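Local coordinates for MdbA protein (Corynebacterium matruchotii ATCC 14266, PDB 6BO0) that probably catalyses the formation of disulfide bonds in exported proteins, as a DsbA-like thiol-disulfide oxidoreductase of the thioredoxin superfamily, at residues Ala61-Leu66 with Val72-Arg77; Val41-Asp46 with Ala193-Gln198; Ala97-Lys102 with Lys147-Gly152; Thr114-Glu119 with Lys130-Met135. One frame throughout, in Å; residues are numbered along the deposited sequence.

Contact 1 of 4, residues Ala61-Leu66 with Val72-Arg77; sequences ADMKKL and VKVNIR
Leu66, near the end of helix 51-68, and Val72, at the start of strand 72-78, bring the two backbones to within 5.9 Å between their CA atoms. Val72 N donates to Leu66 O over 3.5 Å, a weak bond bent to 143° at the hydrogen. The turn between them completes a beta-alpha-beta crossover of the thioredoxin fold: strand 39-45 leads into helix 51-68, and strand 72-78 returns parallel to the first strand and next to it. From the turn onward the contact passes to side chains. Met63, one helical turn before Leu66, reaches across to Val74 at about a right angle. Its CG lies anti to the backbone N (chi1 173°), and the bend at chi3 turns the terminal methyl aside, so that CG and SD, rather than CE, meet the valine. A long, pliant thioether suits this place, since Met63 also packs against Ile43 of the neighbouring strand, Trp195 and Trp110. Beta-branched Val72 and Val74 favour an extended backbone and present short, stiff branches to the helix. Val74 offers both branches, with CG1 4.1 Å from SD of Met63 and CG2 4.1 Å from CG of Met63. At the turn, Val72 CG2 sits between its own backbone N and carbonyl carbon and touches Leu66 CB at 3.7 Å.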
loop_
_atom_site.group_PDB
_atom_site.type_symbol
_atom_site.label_atom_id
_atom_site.label_comp_id
_atom_site.label_asym_id
_atom_site.label_seq_id
_atom_site.Cartn_x
_atom_site.Cartn_y
_atom_site.Cartn_z
ATOM N N ALA A 61 -2.991 12.818 0.554
ATOM C CA ALA A 61 -2.241 14.033 0.928
ATOM C C ALA A 61 -2.388 14.343 2.420
ATOM O O ALA A 61 -1.393 14.602 3.119
ATOM C CB ALA A 61 -2.687 15.221 0.114
ATOM N N ASP A 62 -3.623 14.230 2.934
ATOM C CA ASP A 62 -3.853 14.504 4.336
ATOM C C ASP A 62 -3.172 13.438 5.190
ATOM O O ASP A 62 -2.587 13.737 6.233
ATOM C CB ASP A 62 -5.343 14.598 4.645
ATOM C CG ASP A 62 -5.983 15.884 4.123
ATOM O OD1 ASP A 62 -5.279 16.889 3.808
ATOM O OD2 ASP A 62 -7.223 15.890 4.062
ATOM N N MET A 63 -3.247 12.189 4.732
ATOM C CA MET A 63 -2.582 11.087 5.441
ATOM C C MET A 63 -1.064 11.331 5.523
ATOM O O MET A 63 -0.437 11.110 6.574
ATOM C CB MET A 63 -2.924 9.770 4.749
ATOM C CG MET A 63 -2.161 8.597 5.303
ATOM S SD MET A 63 -2.748 7.002 4.730
ATOM C CE MET A 63 -2.102 6.958 3.083
ATOM N N LYS A 64 -0.469 11.679 4.389
ATOM C CA LYS A 64 0.981 11.884 4.344
ATOM C C LYS A 64 1.449 12.915 5.381
ATOM O O LYS A 64 2.418 12.714 6.118
ATOM C CB LYS A 64 1.390 12.327 2.963
ATOM C CG LYS A 64 2.872 12.412 2.739
ATOM C CD LYS A 64 3.119 12.785 1.286
ATOM C CE LYS A 64 4.567 13.034 0.988
ATOM N NZ LYS A 64 5.034 14.374 1.447
ATOM N N LYS A 65 0.704 13.997 5.485
ATOM C CA LYS A 65 1.058 15.035 6.437
ATOM C C LYS A 65 0.919 14.567 7.881
ATOM O O LYS A 65 1.791 14.834 8.716
ATOM C CB LYS A 65 0.223 16.278 6.206
ATOM C CG LYS A 65 0.583 17.402 7.186
ATOM C CD LYS A 65 0.105 18.781 6.756
ATOM C CE LYS A 65 0.319 19.824 7.853
ATOM N NZ LYS A 65 1.730 19.913 8.303
ATOM N N LEU A 66 -0.179 13.872 8.181
ATOM C CA LEU A 66 -0.358 13.339 9.515
ATOM C C LEU A 66 0.789 12.397 9.893
ATOM O O LEU A 66 1.247 12.404 11.031
ATOM C CB LEU A 66 -1.711 12.640 9.647
ATOM C CG LEU A 66 -2.946 13.540 9.554
ATOM C CD1 LEU A 66 -4.169 12.665 9.519
ATOM C CD2 LEU A 66 -3.018 14.539 10.700
ATOM N N VAL A 72 0.116 10.181 13.485
ATOM C CA VAL A 72 -0.360 8.838 13.258
ATOM C C VAL A 72 0.792 7.930 12.845
ATOM O O VAL A 72 1.801 8.379 12.270
ATOM C CB VAL A 72 -1.435 8.756 12.128
ATOM C CG1 VAL A 72 -2.665 9.572 12.491
ATOM C CG2 VAL A 72 -0.894 9.189 10.771
ATOM N N LYS A 73 0.604 6.655 13.186
ATOM C CA LYS A 73 1.379 5.543 12.659
ATOM C C LYS A 73 0.379 4.803 11.780
ATOM O O LYS A 73 -0.636 4.305 12.274
ATOM C CB LYS A 73 1.841 4.627 13.803
ATOM C CG LYS A 73 2.449 3.301 13.368
ATOM C CD LYS A 73 2.795 2.403 14.538
ATOM C CE LYS A 73 4.142 2.766 15.124
ATOM N NZ LYS A 73 4.493 1.884 16.272
ATOM N N VAL A 74 0.658 4.719 10.473
ATOM C CA VAL A 74 -0.255 4.068 9.538
ATOM C C VAL A 74 0.247 2.666 9.237
ATOM O O VAL A 74 1.414 2.480 8.842
ATOM C CB VAL A 74 -0.419 4.884 8.242
ATOM C CG1 VAL A 74 -1.093 4.070 7.145
ATOM C CG2 VAL A 74 -1.200 6.160 8.489
ATOM N N ASN A 75 -0.634 1.702 9.425
ATOM C CA ASN A 75 -0.395 0.322 8.993
ATOM C C ASN A 75 -1.191 0.059 7.729
ATOM O O ASN A 75 -2.424 -0.072 7.771
ATOM C CB ASN A 75 -0.861 -0.628 10.082
ATOM C CG ASN A 75 0.003 -0.595 11.314
ATOM O OD1 ASN A 75 1.210 -0.415 11.251
ATOM N ND2 ASN A 75 -0.623 -0.834 12.458
ATOM N N ILE A 76 -0.498 -0.041 6.601
ATOM C CA ILE A 76 -1.113 -0.478 5.353
ATOM C C ILE A 76 -1.196 -1.993 5.423
ATOM O O ILE A 76 -0.171 -2.674 5.516
ATOM C CB ILE A 76 -0.313 -0.013 4.118
ATOM C CG1 ILE A 76 -0.169 1.513 4.076
ATOM C CG2 ILE A 76 -0.946 -0.588 2.853
ATOM C CD1 ILE A 76 -1.448 2.286 3.921
ATOM N N ARG A 77 -2.426 -2.498 5.390
ATOM C CA ARG A 77 -2.723 -3.916 5.535
ATOM C C ARG A 77 -3.341 -4.434 4.237
ATOM O O ARG A 77 -4.539 -4.420 4.031
ATOM C CB ARG A 77 -3.627 -4.124 6.750
ATOM C CG ARG A 77 -2.908 -3.826 8.050
ATOM C CD ARG A 77 -3.700 -4.237 9.270
ATOM N NE ARG A 77 -2.986 -3.987 10.527
ATOM C CZ ARG A 77 -2.017 -4.733 11.009
ATOM N NH1 ARG A 77 -1.624 -5.825 10.359
ATOM N NH2 ARG A 77 -1.439 -4.408 12.151
#

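Contact 2 of 4, residues Val41-Asp46 with Ala193-Gln198; sequences VDIYED and ATWPSQ
Strand 39-45, a central strand of the thioredoxin-fold sheet, is overlaid on one side by Trp195, which projects from the C-terminal loop that follows strand 187-188. The two backbones stay well apart, the nearest CA atoms, those of Val41 and Trp195, being 9.3 Å from each other, and the large indole, met by Val41 and Ile43, spans the gap. Val41 CG1 makes a CH-pi contact with the six-membered ring of Trp195: it lies 3.8 Å from the centroid and 9° off the normal, squarely over the face. Val41 CG2, on the same side of the ring but farther out, is 3.9 Å from Trp195 CZ3. Farther along the strand, Ile43 CD1 comes obliquely to Trp195 CZ2 at 4.1 Å. On the opposite face Pro196 CD lies 3.3 Å above the indole plane, so the indole is held between two aliphatic groups, Pro196 CD over its five-membered ring and Val41 CG1 over its six-membered ring. The loop behind it is folded by Thr194 O, which accepts from both Ser197 N and Ser197 OG, the latter at 2.7 Å in the carbonyl plane. Met63 and Val182 also touch Trp195. The join of loop to strand therefore rests on dispersion and CH-pi attraction, which the broad indole and branched aliphatic partners supply without directional bonds.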
loop_
_atom_site.group_PDB
_atom_site.type_symbol
_atom_site.label_atom_id
_atom_site.label_comp_id
_atom_site.label_asym_id
_atom_site.label_seq_id
_atom_site.Cartn_x
_atom_site.Cartn_y
_atom_site.Cartn_z
ATOM N N VAL A 41 -3.398 3.821 12.854
ATOM C CA VAL A 41 -4.429 3.831 11.829
ATOM C C VAL A 41 -4.177 2.599 10.954
ATOM O O VAL A 41 -3.183 2.525 10.239
ATOM C CB VAL A 41 -4.423 5.120 10.998
ATOM C CG1 VAL A 41 -5.541 5.087 9.967
ATOM C CG2 VAL A 41 -4.545 6.339 11.906
ATOM N N ASP A 42 -5.086 1.639 11.009
ATOM C CA ASP A 42 -5.016 0.436 10.172
ATOM C C ASP A 42 -5.875 0.642 8.932
ATOM O O ASP A 42 -7.068 0.967 9.061
ATOM C CB ASP A 42 -5.506 -0.781 10.961
ATOM C CG ASP A 42 -4.575 -1.162 12.092
ATOM O OD1 ASP A 42 -3.428 -1.541 11.817
ATOM O OD2 ASP A 42 -4.981 -1.097 13.282
ATOM N N ILE A 43 -5.278 0.433 7.761
ATOM C CA ILE A 43 -5.969 0.606 6.488
ATOM C C ILE A 43 -5.892 -0.701 5.720
ATOM O O ILE A 43 -4.826 -1.112 5.272
ATOM C CB ILE A 43 -5.357 1.749 5.661
ATOM C CG1 ILE A 43 -5.364 3.042 6.481
ATOM C CG2 ILE A 43 -6.082 1.896 4.319
ATOM C CD1 ILE A 43 -4.734 4.211 5.774
ATOM N N TYR A 44 -7.039 -1.354 5.593
ATOM C CA TYR A 44 -7.156 -2.607 4.858
ATOM C C TYR A 44 -7.560 -2.292 3.429
ATOM O O TYR A 44 -8.587 -1.655 3.185
ATOM C CB TYR A 44 -8.212 -3.497 5.522
ATOM C CG TYR A 44 -7.828 -3.934 6.932
ATOM C CD1 TYR A 44 -8.095 -3.144 8.028
ATOM C CD2 TYR A 44 -7.195 -5.145 7.149
ATOM C CE1 TYR A 44 -7.763 -3.561 9.300
ATOM C CE2 TYR A 44 -6.854 -5.565 8.395
ATOM C CZ TYR A 44 -7.133 -4.765 9.481
ATOM O OH TYR A 44 -6.768 -5.214 10.726
ATOM N N GLU A 45 -6.748 -2.747 2.472
ATOM C CA GLU A 45 -6.970 -2.398 1.085
ATOM C C GLU A 45 -6.468 -3.487 0.141
ATOM O O GLU A 45 -5.645 -4.329 0.528
ATOM C CB GLU A 45 -6.337 -1.051 0.766
ATOM C CG GLU A 45 -4.819 -1.038 0.895
ATOM C CD GLU A 45 -4.158 0.289 0.548
ATOM O OE1 GLU A 45 -4.859 1.320 0.575
ATOM O OE2 GLU A 45 -2.920 0.284 0.307
ATOM N N ASP A 46 -6.932 -3.408 -1.099
ATOM C CA ASP A 46 -6.626 -4.389 -2.143
ATOM C C ASP A 46 -6.353 -3.596 -3.403
ATOM O O ASP A 46 -7.128 -2.707 -3.769
ATOM C CB ASP A 46 -7.834 -5.351 -2.277
ATOM C CG ASP A 46 -7.676 -6.440 -3.333
ATOM O OD1 ASP A 46 -7.235 -6.108 -4.462
ATOM O OD2 ASP A 46 -8.033 -7.602 -3.042
ATOM N N ALA A 193 -13.664 8.042 3.961
ATOM C CA ALA A 193 -13.178 9.106 3.094
ATOM C C ALA A 193 -12.747 10.333 3.870
ATOM O O ALA A 193 -11.964 11.126 3.337
ATOM C CB ALA A 193 -14.252 9.483 2.083
ATOM N N THR A 194 -13.253 10.506 5.103
ATOM C CA THR A 194 -12.904 11.657 5.920
ATOM C C THR A 194 -12.131 11.254 7.177
ATOM O O THR A 194 -12.044 12.035 8.127
ATOM C CB THR A 194 -14.165 12.483 6.286
ATOM O OG1 THR A 194 -15.013 11.689 7.114
ATOM C CG2 THR A 194 -14.956 12.926 5.044
ATOM N N TRP A 195 -11.516 10.065 7.197
ATOM C CA TRP A 195 -10.834 9.673 8.426
ATOM C C TRP A 195 -9.753 10.653 8.887
ATOM O O TRP A 195 -9.603 10.842 10.081
ATOM C CB TRP A 195 -10.325 8.219 8.387
ATOM C CG TRP A 195 -9.036 7.979 7.641
ATOM C CD1 TRP A 195 -8.903 7.435 6.398
ATOM C CD2 TRP A 195 -7.695 8.264 8.088
ATOM N NE1 TRP A 195 -7.598 7.351 6.044
ATOM C CE2 TRP A 195 -6.826 7.868 7.056
ATOM C CE3 TRP A 195 -7.139 8.812 9.251
ATOM C CZ2 TRP A 195 -5.439 8.008 7.163
ATOM C CZ3 TRP A 195 -5.791 8.965 9.345
ATOM C CH2 TRP A 195 -4.944 8.565 8.314
ATOM N N PRO A 196 -9.009 11.303 7.964
ATOM C CA PRO A 196 -7.975 12.204 8.469
ATOM C C PRO A 196 -8.551 13.338 9.338
ATOM O O PRO A 196 -7.886 13.792 10.265
ATOM C CB PRO A 196 -7.315 12.719 7.190
ATOM C CG PRO A 196 -7.439 11.541 6.255
ATOM C CD PRO A 196 -8.867 11.118 6.509
ATOM N N SER A 197 -9.785 13.744 9.063
ATOM C CA SER A 197 -10.428 14.795 9.836
ATOM C C SER A 197 -10.743 14.373 11.272
ATOM O O SER A 197 -11.134 15.209 12.080
ATOM C CB SER A 197 -11.703 15.288 9.136
ATOM O OG SER A 197 -12.755 14.358 9.186
ATOM N N GLN A 198 -10.618 13.096 11.593
ATOM C CA GLN A 198 -10.754 12.645 13.001
ATOM C C GLN A 198 -9.538 12.888 13.837
ATOM O O GLN A 198 -9.604 12.776 15.053
ATOM C CB GLN A 198 -11.029 11.167 13.029
ATOM C CG GLN A 198 -12.229 10.834 12.209
ATOM C CD GLN A 198 -13.263 10.029 12.885
ATOM O OE1 GLN A 198 -13.187 9.705 14.086
ATOM N NE2 GLN A 198 -14.257 9.682 12.122
#

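Contact 3 of 4, residues Ala97-Lys102 with Lys147-Gly152; sequences AYTIAK and KKIADG
Thr99 puts its methyl between two neighbours on the other helix: CG2 is 3.8 Å from Lys148 CB and equally 3.8 Å from Ile149 CG1. Beside it, Ile100 CG1 meets Ile149 CD1 at 3.9 Å, two branched chains crossing obliquely. The threonine serves both phases of the contact. With CG2 anti to the backbone N, the methyl faces the apolar atoms while OG1 stays beside N, where it bonds back to Thr95 O and also accepts from a bridging water. That water lies 2.8 Å from Thr99 OG1 and 2.8 Å from Lys148 O, donating to both, and so ties one helix to a carbonyl near the end of the other. The helix axes of the two segments run roughly antiparallel, their directions 150° apart, and are 9.4 Å from each other at closest approach. Both belong to the helical domain that DsbA-like proteins carry inserted into the thioredoxin fold. Around this pair, Ile149 also packs on Ala133 and Ala136 of helix 129-138, whose small side chains allow a close approach, while Ile100 reaches Tyr109 and Phe112 of helix 106-118. Gly152 closes helix 143-151 in a Schellman motif, its positive phi of 62° readily adopted by a residue lacking a side chain. Lys148, extended beyond CG, carries NZ to a salt bridge with Asp103 and a hydrogen bond with Tyr154 OH.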
loop_
_atom_site.group_PDB
_atom_site.type_symbol
_atom_site.label_atom_id
_atom_site.label_comp_id
_atom_site.label_asym_id
_atom_site.label_seq_id
_atom_site.Cartn_x
_atom_site.Cartn_y
_atom_site.Cartn_z
ATOM N N ALA A 97 4.598 -4.103 -4.368
ATOM C CA ALA A 97 4.617 -3.027 -3.397
ATOM C C ALA A 97 5.239 -3.466 -2.074
ATOM O O ALA A 97 5.978 -2.696 -1.442
ATOM C CB ALA A 97 3.222 -2.483 -3.178
ATOM N N TYR A 98 4.967 -4.709 -1.664
ATOM C CA TYR A 98 5.517 -5.256 -0.425
ATOM C C TYR A 98 7.025 -5.363 -0.486
ATOM O O TYR A 98 7.729 -5.094 0.486
ATOM C CB TYR A 98 4.889 -6.625 -0.134
ATOM C CG TYR A 98 5.468 -7.332 1.049
ATOM C CD1 TYR A 98 5.085 -7.000 2.337
ATOM C CD2 TYR A 98 6.425 -8.328 0.880
ATOM C CE1 TYR A 98 5.652 -7.625 3.435
ATOM C CE2 TYR A 98 6.989 -8.953 1.968
ATOM C CZ TYR A 98 6.587 -8.598 3.247
ATOM O OH TYR A 98 7.145 -9.244 4.330
ATOM N N THR A 99 7.529 -5.768 -1.636
ATOM C CA THR A 99 8.970 -5.896 -1.851
ATOM C C THR A 99 9.655 -4.543 -1.659
ATOM O O THR A 99 10.708 -4.434 -1.008
ATOM C CB THR A 99 9.261 -6.435 -3.263
ATOM O OG1 THR A 99 8.605 -7.686 -3.449
ATOM C CG2 THR A 99 10.745 -6.622 -3.496
ATOM N N ILE A 100 9.036 -3.497 -2.220
ATOM C CA ILE A 100 9.567 -2.148 -2.043
ATOM C C ILE A 100 9.467 -1.718 -0.565
ATOM O O ILE A 100 10.406 -1.145 -0.011
ATOM C CB ILE A 100 8.839 -1.157 -2.969
ATOM C CG1 ILE A 100 9.022 -1.553 -4.433
ATOM C CG2 ILE A 100 9.271 0.253 -2.741
ATOM C CD1 ILE A 100 8.136 -0.807 -5.397
ATOM N N ALA A 101 8.334 -2.003 0.063
ATOM C CA ALA A 101 8.161 -1.649 1.471
ATOM C C ALA A 101 9.225 -2.281 2.346
ATOM O O ALA A 101 9.696 -1.646 3.294
ATOM C CB ALA A 101 6.791 -2.068 1.965
ATOM N N LYS A 102 9.542 -3.539 2.075
ATOM C CA LYS A 102 10.452 -4.287 2.922
ATOM C C LYS A 102 11.919 -3.930 2.661
ATOM O O LYS A 102 12.715 -3.829 3.604
ATOM C CB LYS A 102 10.233 -5.792 2.726
ATOM C CG LYS A 102 10.958 -6.641 3.765
ATOM C CD LYS A 102 10.674 -8.118 3.609
ATOM C CE LYS A 102 11.362 -8.850 4.734
ATOM N NZ LYS A 102 11.115 -10.298 4.790
ATOM N N LYS A 147 15.038 -6.581 -9.182
ATOM C CA LYS A 147 15.232 -8.013 -9.409
ATOM C C LYS A 147 14.261 -8.856 -8.562
ATOM O O LYS A 147 13.661 -9.804 -9.059
ATOM C CB LYS A 147 16.677 -8.382 -9.097
ATOM C CG LYS A 147 17.013 -9.839 -9.359
ATOM C CD LYS A 147 18.325 -10.244 -8.722
ATOM C CE LYS A 147 19.473 -9.574 -9.402
ATOM N NZ LYS A 147 20.733 -10.066 -8.795
ATOM N N LYS A 148 14.136 -8.525 -7.270
ATOM C CA LYS A 148 13.296 -9.324 -6.398
ATOM C C LYS A 148 11.836 -9.248 -6.826
ATOM O O LYS A 148 11.091 -10.221 -6.673
ATOM C CB LYS A 148 13.422 -8.880 -4.965
ATOM C CG LYS A 148 14.721 -9.346 -4.319
ATOM C CD LYS A 148 14.673 -9.015 -2.842
ATOM C CE LYS A 148 15.975 -9.261 -2.147
ATOM N NZ LYS A 148 15.730 -9.126 -0.695
ATOM N N ILE A 149 11.382 -8.077 -7.303
ATOM C CA ILE A 149 10.006 -7.990 -7.818
ATOM C C ILE A 149 9.830 -8.935 -9.010
ATOM O O ILE A 149 8.913 -9.764 -9.056
ATOM C CB ILE A 149 9.641 -6.551 -8.216
ATOM C CG1 ILE A 149 9.638 -5.629 -6.986
ATOM C CG2 ILE A 149 8.267 -6.542 -8.902
ATOM C CD1 ILE A 149 9.520 -4.163 -7.305
ATOM N N ALA A 150 10.714 -8.826 -9.991
ATOM C CA ALA A 150 10.578 -9.642 -11.201
ATOM C C ALA A 150 10.614 -11.129 -10.874
ATOM O O ALA A 150 9.912 -11.917 -11.491
ATOM C CB ALA A 150 11.687 -9.299 -12.198
ATOM N N ASP A 151 11.455 -11.497 -9.907
ATOM C CA ASP A 151 11.643 -12.890 -9.537
ATOM C C ASP A 151 10.537 -13.432 -8.620
ATOM O O ASP A 151 10.471 -14.632 -8.347
ATOM C CB ASP A 151 12.973 -13.077 -8.809
ATOM C CG ASP A 151 14.164 -12.777 -9.651
ATOM O OD1 ASP A 151 14.044 -12.558 -10.878
ATOM O OD2 ASP A 151 15.276 -12.810 -9.076
ATOM N N GLY A 152 9.670 -12.567 -8.113
ATOM C CA GLY A 152 8.679 -13.012 -7.152
ATOM C C GLY A 152 9.267 -13.572 -5.876
ATOM O O GLY A 152 8.708 -14.460 -5.248
HETATM O O HOH W 1 9.136 -10.205 -4.632
#

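Contact 4 of 4, residues Thr114-Glu119 with Lys130-Met135; sequences TMLMTE and KDLADM
No flat group takes part where Met115 meets Met135 and Leu116 meets Leu132; the facing surfaces are thioether and methyl, with neither ring face nor ring edge between them. Aromatic rings come from outside the two segments: Phe9 touches both methionines, and Tyr13 touches Met115. Between the methionines the closest approach is from Met115 SD to Met135 CE, 3.7 Å, with the side chains crossing at about a right angle. Met115 has CG anti to the backbone N (chi1 177°) and then bends at chi2 and chi3, which curls its methyl in beside the partner: CE lies 4.1 Å from Met135 CB. Unbranched and flexible, methionine can shape itself to fill a gap between segments whose nearest CA atoms, those of Met115 and Met135, are 9.2 Å apart. The leucines meet by one branch each, CD2 of Leu116 and CD2 of Leu132 being 3.9 Å apart. This is helix-to-helix packing of helix 106-118 on helix 129-138, within the helical domain inserted in the DsbA-type thioredoxin fold. Helix 89-103 adjoins the same leucines, with Ala93 and Ala97 against Leu116 and Ala96 against Leu132; alanines leave room for the larger chains. Several polar side chains bond locally. Thr118 OG1 donates to Thr114 O at 2.8 Å from 39° above the carbonyl plane, and Thr118 N uses the same oxygen, so one carbonyl takes two bonds. Near the start of helix 129-138, Asp131 OD2 accepts from Glu128 N, while its OD1 has a weak salt bridge, 3.5 Å, to Lys130 NZ.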
loop_
_atom_site.group_PDB
_atom_site.type_symbol
_atom_site.label_atom_id
_atom_site.label_comp_id
_atom_site.label_asym_id
_atom_site.label_seq_id
_atom_site.Cartn_x
_atom_site.Cartn_y
_atom_site.Cartn_z
ATOM N N THR A 114 0.903 4.892 -4.757
ATOM C CA THR A 114 0.062 5.886 -5.425
ATOM C C THR A 114 -0.163 5.511 -6.885
ATOM O O THR A 114 -1.286 5.571 -7.399
ATOM C CB THR A 114 0.645 7.288 -5.315
ATOM O OG1 THR A 114 0.732 7.651 -3.934
ATOM C CG2 THR A 114 -0.214 8.309 -6.074
ATOM N N MET A 115 0.910 5.142 -7.564
ATOM C CA MET A 115 0.809 4.743 -8.948
ATOM C C MET A 115 -0.137 3.558 -9.121
ATOM O O MET A 115 -0.998 3.563 -9.988
ATOM C CB MET A 115 2.217 4.471 -9.494
ATOM C CG MET A 115 2.272 3.975 -10.926
ATOM S SD MET A 115 1.902 2.247 -11.174
ATOM C CE MET A 115 3.272 1.460 -10.321
ATOM N N LEU A 116 0.021 2.528 -8.291
ATOM C CA LEU A 116 -0.822 1.335 -8.460
ATOM C C LEU A 116 -2.289 1.664 -8.276
ATOM O O LEU A 116 -3.150 1.142 -8.993
ATOM C CB LEU A 116 -0.440 0.256 -7.459
ATOM C CG LEU A 116 0.898 -0.479 -7.668
ATOM C CD1 LEU A 116 1.149 -1.384 -6.482
ATOM C CD2 LEU A 116 0.899 -1.268 -8.945
ATOM N N MET A 117 -2.608 2.501 -7.292
ATOM C CA MET A 117 -3.997 2.876 -7.056
ATOM C C MET A 117 -4.513 3.795 -8.158
ATOM O O MET A 117 -5.655 3.642 -8.609
ATOM C CB MET A 117 -4.139 3.530 -5.678
ATOM C CG MET A 117 -3.969 2.556 -4.534
ATOM S SD MET A 117 -5.207 1.227 -4.582
ATOM C CE MET A 117 -4.979 0.511 -2.937
ATOM N N THR A 118 -3.696 4.743 -8.603
ATOM C CA THR A 118 -4.162 5.711 -9.601
ATOM C C THR A 118 -4.326 5.074 -10.979
ATOM O O THR A 118 -5.284 5.341 -11.709
ATOM C CB THR A 118 -3.206 6.903 -9.652
ATOM O OG1 THR A 118 -3.099 7.498 -8.348
ATOM C CG2 THR A 118 -3.672 7.938 -10.650
ATOM N N GLU A 119 -3.385 4.212 -11.327
ATOM C CA GLU A 119 -3.404 3.553 -12.634
ATOM C C GLU A 119 -4.210 2.267 -12.679
ATOM O O GLU A 119 -4.264 1.624 -13.720
ATOM C CB GLU A 119 -1.974 3.259 -13.111
ATOM C CG GLU A 119 -1.080 4.490 -13.198
ATOM C CD GLU A 119 -1.419 5.431 -14.327
ATOM O OE1 GLU A 119 -2.076 5.019 -15.301
ATOM O OE2 GLU A 119 -1.021 6.601 -14.211
ATOM N N LYS A 130 7.437 -8.956 -13.933
ATOM C CA LYS A 130 8.539 -8.279 -14.629
ATOM C C LYS A 130 8.158 -6.852 -15.046
ATOM O O LYS A 130 9.010 -5.971 -15.112
ATOM C CB LYS A 130 8.988 -9.081 -15.863
ATOM C CG LYS A 130 7.956 -9.244 -16.972
ATOM C CD LYS A 130 8.398 -10.195 -18.060
ATOM C CE LYS A 130 7.415 -10.140 -19.207
ATOM N NZ LYS A 130 7.573 -8.852 -19.930
ATOM N N ASP A 131 6.888 -6.646 -15.368
ATOM C CA ASP A 131 6.397 -5.334 -15.771
ATOM C C ASP A 131 6.324 -4.392 -14.571
ATOM O O ASP A 131 6.681 -3.209 -14.652
ATOM C CB ASP A 131 5.019 -5.454 -16.439
ATOM C CG ASP A 131 5.037 -6.383 -17.619
ATOM O OD1 ASP A 131 5.865 -6.155 -18.525
ATOM O OD2 ASP A 131 4.269 -7.364 -17.613
ATOM N N LEU A 132 5.830 -4.913 -13.461
ATOM C CA LEU A 132 5.819 -4.164 -12.208
ATOM C C LEU A 132 7.227 -3.812 -11.761
ATOM O O LEU A 132 7.461 -2.721 -11.245
ATOM C CB LEU A 132 5.061 -4.949 -11.153
ATOM C CG LEU A 132 3.586 -5.113 -11.444
ATOM C CD1 LEU A 132 2.984 -6.252 -10.625
ATOM C CD2 LEU A 132 2.829 -3.835 -11.175
ATOM N N ALA A 133 8.185 -4.711 -12.019
ATOM C CA ALA A 133 9.586 -4.422 -11.724
ATOM C C ALA A 133 10.095 -3.246 -12.561
ATOM O O ALA A 133 10.792 -2.368 -12.048
ATOM C CB ALA A 133 10.435 -5.658 -11.965
ATOM N N ASP A 134 9.735 -3.224 -13.848
ATOM C CA ASP A 134 10.131 -2.105 -14.722
ATOM C C ASP A 134 9.576 -0.785 -14.174
ATOM O O ASP A 134 10.261 0.248 -14.210
ATOM C CB ASP A 134 9.624 -2.298 -16.148
ATOM C CG ASP A 134 10.275 -3.450 -16.863
ATOM O OD1 ASP A 134 11.399 -3.844 -16.498
ATOM O OD2 ASP A 134 9.640 -3.943 -17.815
ATOM N N MET A 135 8.328 -0.809 -13.716
ATOM C CA MET A 135 7.704 0.403 -13.161
ATOM C C MET A 135 8.423 0.873 -11.881
ATOM O O MET A 135 8.653 2.060 -11.664
ATOM C CB MET A 135 6.205 0.143 -12.907
ATOM C CG MET A 135 5.422 -0.132 -14.186
ATOM S SD MET A 135 3.844 -0.927 -13.852
ATOM C CE MET A 135 2.710 0.376 -14.204
#

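Contacts 1 and 2 share the sheet, their centres 8 Å apart; neighbouring strands join them, with Asn75 N 2.8 Å from Val41 O in a probable hydrogen bond. Contacts 3 and 4, centres 12 Å apart, form the helical side: Ala97 CB lies 4.1 Å from Leu116 CD1, and Ile149 CG2 is 3.6 Å from Ala133 N. The two groups lie on opposite sides of the chain's centre, yet contacts 2 and 4 meet where Met117 CE packs 3.6 Å from Glu45 CD. Both residues also touch Cys52 of the Cys-X-X-Cys motif, the probable redox site, whose other cysteine, Cys49, is modified to S-hydroxycysteine.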